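Local structure of putative short-chain dehydrogenase/reductase (5JY1) at residues A217-L221 against D254-P260; N148-I152 against I192-A196; F135-R139 against W182-I187. The protein binds NAD as a member of the short-chain dehydrogenase/reductase family and probably catalyses nicotinamide-dependent oxidation or reduction, possibly of 3-oxoacyl substrates. All coordinates share one frame; numbering follows the deposited sequence. Where two conformers were deposited one is given.

Interaction 1: residues A217-L221 against D254-P260; sequences AARPL and DGGLHLP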
loop_
_atom_site.group_PDB
_atom_site.type_symbol
_atom_site.label_atom_id
_atom_site.label_comp_id
_atom_site.label_asym_id
_atom_site.label_seq_id
_atom_site.Cartn_x
_atom_site.Cartn_y
_atom_site.Cartn_z
ATOM N N ALA A 217 -6.968 22.711 8.251
ATOM C CA ALA A 217 -8.239 22.239 7.712
ATOM C C ALA A 217 -8.074 21.140 6.672
ATOM O O ALA A 217 -9.056 20.468 6.339
ATOM C CB ALA A 217 -9.016 23.408 7.106
ATOM N N ALA A 218 -6.861 20.928 6.160
ATOM C CA ALA A 218 -6.653 19.933 5.115
ATOM C C ALA A 218 -6.771 18.493 5.606
ATOM O O ALA A 218 -6.753 17.582 4.774
ATOM C CB ALA A 218 -5.279 20.135 4.477
ATOM N N ARG A 219 -6.880 18.245 6.908
ATOM C CA ARG A 219 -6.757 16.884 7.406
ATOM C C ARG A 219 -7.901 16.532 8.347
ATOM O O ARG A 219 -8.554 17.421 8.901
ATOM C CB ARG A 219 -5.414 16.687 8.127
ATOM C CG ARG A 219 -5.248 17.532 9.376
ATOM C CD ARG A 219 -3.776 17.741 9.655
ATOM N NE ARG A 219 -3.199 18.682 8.699
ATOM C CZ ARG A 219 -1.999 18.548 8.142
ATOM N NH1 ARG A 219 -1.249 17.495 8.427
ATOM N NH2 ARG A 219 -1.560 19.467 7.292
ATOM N N PRO A 220 -8.155 15.229 8.555
ATOM C CA PRO A 220 -9.310 14.815 9.374
ATOM C C PRO A 220 -9.341 15.373 10.784
ATOM O O PRO A 220 -10.432 15.649 11.294
ATOM C CB PRO A 220 -9.176 13.285 9.392
ATOM C CG PRO A 220 -8.591 12.980 8.026
ATOM C CD PRO A 220 -7.600 14.095 7.785
ATOM N N LEU A 221 -8.196 15.512 11.449
ATOM C CA LEU A 221 -8.227 16.025 12.816
ATOM C C LEU A 221 -8.263 17.544 12.872
ATOM O O LEU A 221 -8.416 18.100 13.965
ATOM C CB LEU A 221 -7.034 15.479 13.612
ATOM C CG LEU A 221 -7.265 14.023 14.055
ATOM C CD1 LEU A 221 -5.985 13.368 14.534
ATOM C CD2 LEU A 221 -8.327 13.985 15.172
ATOM N N ASP A 254 0.099 12.512 11.297
ATOM C CA ASP A 254 -0.147 13.669 10.443
ATOM C C ASP A 254 -1.575 14.173 10.561
ATOM O O ASP A 254 -2.042 14.880 9.658
ATOM C CB ASP A 254 0.123 13.320 8.948
ATOM C CG ASP A 254 -0.717 12.129 8.458
ATOM O OD1 ASP A 254 -1.535 11.601 9.236
ATOM O OD2 ASP A 254 -0.552 11.714 7.286
ATOM N N GLY A 255 -2.276 13.845 11.645
ATOM C CA GLY A 255 -3.655 14.275 11.763
ATOM C C GLY A 255 -4.583 13.615 10.776
ATOM O O GLY A 255 -5.716 14.078 10.603
ATOM N N GLY A 256 -4.127 12.568 10.102
ATOM C CA GLY A 256 -4.923 11.908 9.087
ATOM C C GLY A 256 -4.711 12.397 7.671
ATOM O O GLY A 256 -5.425 11.940 6.773
ATOM N N LEU A 257 -3.744 13.293 7.438
ATOM C CA LEU A 257 -3.570 13.898 6.113
ATOM C C LEU A 257 -3.411 12.857 5.007
ATOM O O LEU A 257 -3.848 13.093 3.873
ATOM C CB LEU A 257 -2.358 14.842 6.120
ATOM C CG LEU A 257 -2.095 15.619 4.819
ATOM C CD1 LEU A 257 -3.186 16.634 4.577
ATOM C CD2 LEU A 257 -0.735 16.298 4.819
ATOM N N HIS A 258 -2.816 11.700 5.312
ATOM C CA HIS A 258 -2.628 10.658 4.300
ATOM C C HIS A 258 -3.938 10.211 3.657
ATOM O O HIS A 258 -3.926 9.720 2.521
ATOM C CB HIS A 258 -1.914 9.458 4.931
ATOM C CG HIS A 258 -2.718 8.790 5.998
ATOM N ND1 HIS A 258 -3.493 7.680 5.747
ATOM C CD2 HIS A 258 -2.898 9.092 7.310
ATOM C CE1 HIS A 258 -4.130 7.334 6.855
ATOM N NE2 HIS A 258 -3.784 8.173 7.818
ATOM N N LEU A 259 -5.076 10.385 4.344
ATOM C CA LEU A 259 -6.348 9.971 3.747
ATOM C C LEU A 259 -6.751 10.874 2.586
ATOM O O LEU A 259 -6.856 10.375 1.452
ATOM C CB LEU A 259 -7.431 9.869 4.830
ATOM C CG LEU A 259 -7.298 8.718 5.830
ATOM C CD1 LEU A 259 -8.343 8.869 6.956
ATOM C CD2 LEU A 259 -7.439 7.365 5.144
ATOM N N PRO A 260 -6.984 12.187 2.770
ATOM C CA PRO A 260 -7.340 13.013 1.604
ATOM C C PRO A 260 -6.161 13.350 0.712
ATOM O O PRO A 260 -6.382 13.799 -0.419
ATOM C CB PRO A 260 -7.926 14.286 2.232
ATOM C CG PRO A 260 -7.197 14.400 3.539
ATOM C CD PRO A 260 -7.015 12.980 4.019
#

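Interaction 2: residues N148-I152 against I192-A196; sequences NFYSI and IAPTA. With NAD (nicotinamide-adenine-dinucleotide), chain E.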
loop_
_atom_site.group_PDB
_atom_site.type_symbol
_atom_site.label_atom_id
_atom_site.label_comp_id
_atom_site.label_asym_id
_atom_site.label_seq_id
_atom_site.Cartn_x
_atom_site.Cartn_y
_atom_site.Cartn_z
ATOM N N ASN A 148 13.163 5.668 11.564
ATOM C CA ASN A 148 13.500 6.506 10.423
ATOM C C ASN A 148 12.320 7.408 10.085
ATOM O O ASN A 148 11.182 7.143 10.469
ATOM C CB ASN A 148 13.880 5.648 9.213
ATOM C CG ASN A 148 15.156 4.877 9.444
ATOM O OD1 ASN A 148 16.035 5.337 10.174
ATOM N ND2 ASN A 148 15.270 3.697 8.834
ATOM N N PHE A 149 12.601 8.507 9.392
ATOM C CA PHE A 149 11.571 9.461 9.003
ATOM C C PHE A 149 11.512 9.563 7.487
ATOM O O PHE A 149 12.527 9.824 6.838
ATOM C CB PHE A 149 11.822 10.838 9.620
ATOM C CG PHE A 149 11.372 10.944 11.049
ATOM C CD1 PHE A 149 10.069 11.286 11.351
ATOM C CD2 PHE A 149 12.241 10.673 12.086
ATOM C CE1 PHE A 149 9.638 11.377 12.666
ATOM C CE2 PHE A 149 11.820 10.769 13.405
ATOM C CZ PHE A 149 10.517 11.122 13.695
ATOM N N TYR A 150 10.326 9.350 6.927
ATOM C CA TYR A 150 10.144 9.593 5.504
ATOM C C TYR A 150 9.050 10.649 5.388
ATOM O O TYR A 150 8.907 11.476 6.299
ATOM C CB TYR A 150 9.868 8.285 4.737
ATOM C CG TYR A 150 8.471 7.699 4.822
ATOM C CD1 TYR A 150 7.984 7.160 6.008
ATOM C CD2 TYR A 150 7.660 7.636 3.690
ATOM C CE1 TYR A 150 6.705 6.605 6.071
ATOM C CE2 TYR A 150 6.401 7.093 3.739
ATOM C CZ TYR A 150 5.924 6.582 4.926
ATOM O OH TYR A 150 4.666 6.048 4.958
ATOM N N SER A 151 8.290 10.672 4.298
ATOM C CA SER A 151 7.342 11.755 4.111
ATOM C C SER A 151 6.171 11.298 3.259
ATOM O O SER A 151 6.322 10.483 2.342
ATOM C CB SER A 151 8.004 12.978 3.458
ATOM O OG SER A 151 7.038 13.990 3.193
ATOM N N ILE A 152 5.000 11.861 3.560
ATOM C CA ILE A 152 3.826 11.696 2.708
ATOM C C ILE A 152 4.105 12.159 1.282
ATOM O O ILE A 152 3.457 11.687 0.341
ATOM C CB ILE A 152 2.625 12.449 3.329
ATOM C CG1 ILE A 152 1.334 12.153 2.568
ATOM C CG2 ILE A 152 2.871 13.950 3.318
ATOM C CD1 ILE A 152 0.119 12.752 3.219
ATOM N N ILE A 192 8.446 6.639 10.274
ATOM C CA ILE A 192 7.331 7.549 10.527
ATOM C C ILE A 192 7.288 8.588 9.419
ATOM O O ILE A 192 8.328 9.129 9.024
ATOM C CB ILE A 192 7.476 8.238 11.900
ATOM C CG1 ILE A 192 7.285 7.223 13.033
ATOM C CG2 ILE A 192 6.510 9.423 12.020
ATOM C CD1 ILE A 192 7.557 7.813 14.415
ATOM N N ALA A 193 6.081 8.868 8.924
ATOM C CA ALA A 193 5.818 9.976 8.007
ATOM C C ALA A 193 5.075 11.055 8.788
ATOM O O ALA A 193 3.840 11.009 8.917
ATOM C CB ALA A 193 4.999 9.511 6.799
ATOM N N PRO A 194 5.778 12.024 9.344
ATOM C CA PRO A 194 5.139 13.017 10.211
ATOM C C PRO A 194 4.765 14.284 9.464
ATOM O O PRO A 194 5.317 14.569 8.396
ATOM C CB PRO A 194 6.237 13.302 11.241
ATOM C CG PRO A 194 7.503 13.295 10.349
ATOM C CD PRO A 194 7.240 12.209 9.291
ATOM N N THR A 195 3.834 15.060 10.009
ATOM C CA THR A 195 3.746 16.476 9.680
ATOM C C THR A 195 3.676 17.241 10.989
ATOM O O THR A 195 3.035 16.788 11.941
ATOM C CB THR A 195 2.544 16.829 8.786
ATOM O OG1 THR A 195 1.312 16.617 9.493
ATOM C CG2 THR A 195 2.552 15.976 7.534
ATOM N N ALA A 196 4.358 18.380 11.045
ATOM C CA ALA A 196 4.358 19.166 12.275
ATOM C C ALA A 196 4.877 20.568 11.986
ATOM O O ALA A 196 5.419 20.852 10.913
ATOM C CB ALA A 196 5.194 18.497 13.370
HETATM P PA NAD E . 13.924 21.055 10.537
HETATM O O1A NAD E . 14.399 21.762 9.305
HETATM O O2A NAD E . 13.005 21.900 11.407
HETATM O O5B NAD E . 15.214 20.513 11.451
HETATM C C5B NAD E . 16.252 19.919 10.754
HETATM C C4B NAD E . 17.438 19.660 11.770
HETATM O O4B NAD E . 18.362 19.000 11.158
HETATM C C3B NAD E . 18.066 21.045 12.154
HETATM O O3B NAD E . 18.242 21.122 13.536
HETATM C C2B NAD E . 19.383 21.035 11.416
HETATM O O2B NAD E . 20.375 21.973 12.060
HETATM C C1B NAD E . 19.735 19.766 11.503
HETATM N N9A NAD E . 20.724 19.422 10.497
HETATM C C8A NAD E . 20.759 19.875 9.242
HETATM N N7A NAD E . 21.806 19.341 8.647
HETATM C C5A NAD E . 22.424 18.555 9.533
HETATM C C6A NAD E . 23.576 17.775 9.415
HETATM N N6A NAD E . 24.533 17.479 8.358
HETATM N N1A NAD E . 23.998 17.073 10.449
HETATM C C2A NAD E . 23.301 17.117 11.633
HETATM N N3A NAD E . 22.188 17.878 11.761
HETATM C C4A NAD E . 21.754 18.599 10.679
HETATM O O3 NAD E . 13.153 19.676 10.058
HETATM P PN NAD E . 11.692 19.109 10.514
HETATM O O1N NAD E . 10.608 19.907 9.807
HETATM O O2N NAD E . 11.457 19.160 12.034
HETATM O O5D NAD E . 11.609 17.553 9.952
HETATM C C5D NAD E . 12.346 16.537 10.630
HETATM C C4D NAD E . 12.183 15.173 9.882
HETATM O O4D NAD E . 10.900 14.948 9.605
HETATM C C3D NAD E . 12.901 15.261 8.531
HETATM O O3D NAD E . 13.461 14.082 8.201
HETATM C C2D NAD E . 11.753 15.604 7.551
HETATM O O2D NAD E . 12.202 15.221 6.186
HETATM C C1D NAD E . 10.746 14.887 8.003
HETATM N N1N NAD E . 9.450 15.443 7.646
HETATM C C2N NAD E . 8.944 16.516 8.313
HETATM C C3N NAD E . 7.701 17.052 7.967
HETATM C C7N NAD E . 7.132 18.247 8.697
HETATM O O7N NAD E . 5.974 18.591 8.516
HETATM N N7N NAD E . 7.934 18.980 9.595
HETATM C C4N NAD E . 6.986 16.488 6.942
HETATM C C5N NAD E . 7.481 15.419 6.282
HETATM C C6N NAD E . 8.727 14.883 6.638
HETATM O O HOH W 1 4.682 13.003 6.122
#

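Interaction 3: residues F135-R139 against W182-I187; sequences FVPMR and WGRFNI. With EDO (1,2-ethanediol), chain I.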
loop_
_atom_site.group_PDB
_atom_site.type_symbol
_atom_site.label_atom_id
_atom_site.label_comp_id
_atom_site.label_asym_id
_atom_site.label_seq_id
_atom_site.Cartn_x
_atom_site.Cartn_y
_atom_site.Cartn_z
ATOM N N PHE A 135 24.052 -0.335 14.828
ATOM C CA PHE A 135 23.875 -1.782 14.804
ATOM C C PHE A 135 24.889 -2.519 15.672
ATOM O O PHE A 135 24.561 -3.555 16.259
ATOM C CB PHE A 135 23.973 -2.257 13.349
ATOM C CG PHE A 135 24.023 -3.746 13.183
ATOM C CD1 PHE A 135 22.866 -4.513 13.275
ATOM C CD2 PHE A 135 25.223 -4.372 12.858
ATOM C CE1 PHE A 135 22.914 -5.886 13.085
ATOM C CE2 PHE A 135 25.276 -5.740 12.671
ATOM C CZ PHE A 135 24.136 -6.498 12.782
ATOM N N VAL A 136 26.121 -2.022 15.764
ATOM C CA VAL A 136 27.170 -2.764 16.462
ATOM C C VAL A 136 26.819 -2.890 17.945
ATOM O O VAL A 136 26.731 -4.022 18.446
ATOM C CB VAL A 136 28.550 -2.125 16.236
ATOM C CG1 VAL A 136 29.628 -2.837 17.054
ATOM C CG2 VAL A 136 28.886 -2.137 14.739
ATOM N N PRO A 137 26.598 -1.803 18.694
ATOM C CA PRO A 137 26.190 -1.995 20.096
ATOM C C PRO A 137 24.817 -2.640 20.251
ATOM O O PRO A 137 24.596 -3.347 21.245
ATOM C CB PRO A 137 26.217 -0.572 20.672
ATOM C CG PRO A 137 26.030 0.313 19.483
ATOM C CD PRO A 137 26.781 -0.370 18.383
ATOM N N MET A 138 23.888 -2.415 19.312
ATOM C CA MET A 138 22.565 -3.027 19.414
ATOM C C MET A 138 22.639 -4.540 19.252
ATOM O O MET A 138 22.004 -5.286 20.008
ATOM C CB MET A 138 21.616 -2.434 18.365
ATOM C CG MET A 138 21.227 -0.995 18.603
ATOM S SD MET A 138 20.204 -0.409 17.240
ATOM C CE MET A 138 19.873 1.276 17.745
ATOM N N ARG A 139 23.397 -5.013 18.255
ATOM C CA ARG A 139 23.574 -6.453 18.088
ATOM C C ARG A 139 24.164 -7.082 19.344
ATOM O O ARG A 139 23.702 -8.134 19.798
ATOM C CB ARG A 139 24.480 -6.743 16.889
ATOM C CG ARG A 139 24.875 -8.207 16.768
ATOM C CD ARG A 139 25.780 -8.463 15.561
ATOM N NE ARG A 139 26.995 -7.642 15.629
ATOM C CZ ARG A 139 27.833 -7.439 14.623
ATOM N NH1 ARG A 139 27.622 -8.019 13.446
ATOM N NH2 ARG A 139 28.890 -6.648 14.791
ATOM N N TRP A 182 17.476 -7.756 10.704
ATOM C CA TRP A 182 18.018 -7.511 12.036
ATOM C C TRP A 182 17.055 -7.892 13.153
ATOM O O TRP A 182 17.440 -7.840 14.329
ATOM C CB TRP A 182 18.443 -6.045 12.156
ATOM C CG TRP A 182 19.672 -5.707 11.304
ATOM C CD1 TRP A 182 20.472 -6.585 10.605
ATOM C CD2 TRP A 182 20.234 -4.409 11.099
ATOM N NE1 TRP A 182 21.501 -5.902 9.980
ATOM C CE2 TRP A 182 21.369 -4.564 10.258
ATOM C CE3 TRP A 182 19.888 -3.126 11.535
ATOM C CZ2 TRP A 182 22.153 -3.482 9.854
ATOM C CZ3 TRP A 182 20.661 -2.052 11.136
ATOM C CH2 TRP A 182 21.790 -2.236 10.305
ATOM N N GLY A 183 15.847 -8.341 12.813
ATOM C CA GLY A 183 14.942 -8.841 13.833
ATOM C C GLY A 183 15.498 -10.020 14.602
ATOM O O GLY A 183 15.134 -10.217 15.762
ATOM N N ARG A 184 16.417 -10.786 13.998
ATOM C CA ARG A 184 16.996 -11.921 14.702
ATOM C C ARG A 184 17.766 -11.486 15.941
ATOM O O ARG A 184 18.011 -12.317 16.827
ATOM C CB ARG A 184 17.913 -12.717 13.756
ATOM C CG ARG A 184 19.247 -12.057 13.389
ATOM C CD ARG A 184 19.971 -12.958 12.393
ATOM N NE ARG A 184 21.371 -12.598 12.100
ATOM C CZ ARG A 184 21.735 -11.636 11.254
ATOM N NH1 ARG A 184 20.826 -10.900 10.633
ATOM N NH2 ARG A 184 23.024 -11.395 11.025
ATOM N N PHE A 185 18.163 -10.213 16.016
ATOM C CA PHE A 185 18.844 -9.668 17.183
ATOM C C PHE A 185 17.923 -8.834 18.064
ATOM O O PHE A 185 18.421 -8.080 18.902
ATOM C CB PHE A 185 20.030 -8.802 16.759
ATOM C CG PHE A 185 21.091 -9.533 15.975
ATOM C CD1 PHE A 185 21.707 -10.664 16.489
ATOM C CD2 PHE A 185 21.489 -9.059 14.735
ATOM C CE1 PHE A 185 22.711 -11.326 15.769
ATOM C CE2 PHE A 185 22.502 -9.710 14.010
ATOM C CZ PHE A 185 23.105 -10.844 14.530
ATOM N N ASN A 186 16.602 -8.913 17.862
ATOM C CA ASN A 186 15.644 -8.071 18.587
ATOM C C ASN A 186 15.914 -6.587 18.329
ATOM O O ASN A 186 15.784 -5.745 19.219
ATOM C CB ASN A 186 15.643 -8.377 20.090
ATOM C CG ASN A 186 14.514 -7.681 20.820
ATOM O OD1 ASN A 186 13.446 -7.441 20.247
ATOM N ND2 ASN A 186 14.749 -7.324 22.083
ATOM N N ILE A 187 16.313 -6.269 17.097
ATOM C CA ILE A 187 16.407 -4.894 16.614
ATOM C C ILE A 187 15.233 -4.652 15.673
ATOM O O ILE A 187 15.144 -5.281 14.611
ATOM C CB ILE A 187 17.735 -4.625 15.890
ATOM C CG1 ILE A 187 18.937 -4.909 16.804
ATOM C CG2 ILE A 187 17.753 -3.196 15.383
ATOM C CD1 ILE A 187 20.300 -4.894 16.056
HETATM C C1 EDO I . 30.241 -6.984 11.822
HETATM O O1 EDO I . 30.892 -6.349 12.933
HETATM C C2 EDO I . 29.736 -5.894 10.888
HETATM O O2 EDO I . 29.154 -4.858 11.696
#

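Interaction 1: residues A217-L221 against D254-P260
R219 reaches over the tight turn that begins at D254, and its guanidinium ends on the D254 carbonyl. NH1 donates to D254 O at 3.0 Å, close to the guanidinium plane but above the plane of the carbonyl. The backbone N of L257 meets the same oxygen from the opposite face, so two donors grip it. The chain bends at chi3 (73°), between CG and NE, on its way to the D254 carbonyl. L257 CD1 lies over the centre of the guanidinium face, so an aliphatic residue covers the flat cation while its edge stays available to acceptors; NH2 bonds to S215 O.

G255 takes up nearly as much of the contact. Its carbonyl oxygen accepts L221 N at 3.0 Å. Its positive phi favours glycine, and its bare CA lies 4.1 Å from R219 CD. P220 follows the same surface, with CD 3.2 Å from G256 O and 4.0 Å from P260 CD. Having no N-H, it adds shape without asking for a partner.

D254 stiffens the loop from within: OD1 takes the N-H of G256 in an Asx turn, and OD2 takes that of H258. Beyond, H258 NE2 bonds to T247 O of the second subunit, and L221 O to Y274 OH of the third. The arrangement is a type I' turn running into a type I turn, the glycine-rich Asp-Gly-Gly loop that follows the last strand of the Rossmann-type SDR fold, here placed at a subunit interface.

Interaction 2: residues N148-I152 against I192-A196
Y150 and A193 meet face to methyl: A193 CB sits over one face of the phenol ring, 3.8 Å from its centroid and displaced toward the rim at CE1. Alanine suits the spot because its methyl is small enough to come close over the ring and point C-H bonds at the pi face. With chi1 at 78°, the tyrosine ring swings beside the strand and lies across A193, while its hydroxyl bonds to E155.

F149 leaves the sheet on its other side. Its side chain runs alongside that of I192, pointing the same way, and CE1 touches I192 CG2 at 3.7 Å. P194 approaches the phenyl ring at its edge, CG coming to 3.4 Å from CD1. Beneath these side chains the two strands run parallel: I192 N donates to N148 O at 2.8 Å, and Y150 N to I192 O at 2.9 Å.

Past the pairing the strands part, and a water bridges them, accepting from I152 N and donating to P194 O. The nicotinamide end of NAD is held here. A196 N donates to the carboxamide oxygen O7N at 3.0 Å, and N7N returns a weak bond to A196 O; together they probably limit the rotation of the amide. P194 O approaches C4N to 2.9 Å, and S151 OG lies beside C5N while capping D153 N.

C4 is the carbon that exchanges hydride, so an electron-rich carbonyl this close could help stabilise positive charge on the oxidised ring. S151 lies beside Y164, which bonds to NAD, consistent with the Ser-Tyr-Lys active site of the SDR family.

Interaction 3: residues F135-R139 against W182-I187
F135 lays its phenyl ring on the indole of W182, and following it outward from the helix explains most of the contact. CB already touches the tryptophan, hanging over the face of the six-membered ring, 4.1 Å from its centroid. CG, anti to the backbone N (chi1 171°), carries the ring away from the helix axis and over the indole. CD1 lies over the centre of the indole, 3.4 Å from CE2, and CE1 continues over the pyrrole side, 3.4 Å from NE1. The result is an offset stack on the five-membered ring, centroids 4.2 Å apart and planes inclined by 25°. At the far end CZ reaches F185 CE2 at 3.8 Å, where the two phenyl rings lie oblique to each other.

The opposite face of the F135 ring is covered by R139 CB, one helical turn on. R139 then runs alongside F185: its CG stands almost exactly over the ring centre, 3.7 Å from the centroid, so the arginine's methylenes do apolar work. Its chain bends at chi3 (58°), and NH2 ends on O1 of an ethanediol molecule, probably from the crystallisation liquor, at 2.7 Å.

I187 CD1 packs on M138 CB at 3.6 Å and also touches the F135 ring. The isoleucine and methionine side chains cross at about a right angle, and the rest of the extended methionine leads away. W182 NE1, on the rim of the stack, bonds to E109 of the fourth subunit, which also forms a salt bridge with R184.

This aromatic cluster of F135, W182 and F185 joins helix 113-141 to the turn that leads from helix 162-182 into strand 187-194, linking two successive right-handed beta-alpha-beta crossovers of the Rossmann-type fold.

How the interactions relate
Strand 187-194 connects interactions 2 and 3: its first residue, I187, packs against the aromatic cluster, and its last three touch 148-152, I192 by backbone pairing, while P194 reaches the nicotinamide. The nearest atoms of these two contacts are about 8 Å apart, and interaction 3 lies away from the NAD site. Interaction 1 touches interaction 2 directly. T195 OG1 lies 2.9 Å from R219 NH1, and I152 CD1 lies 3.6 Å from H258 CA, so both loops of interaction 1 lie against the cofactor end of interaction 2; the R219 side chain is about 7 Å from NAD. Interactions 1 and 3, with centres about 35 Å apart, both reach the second subunit.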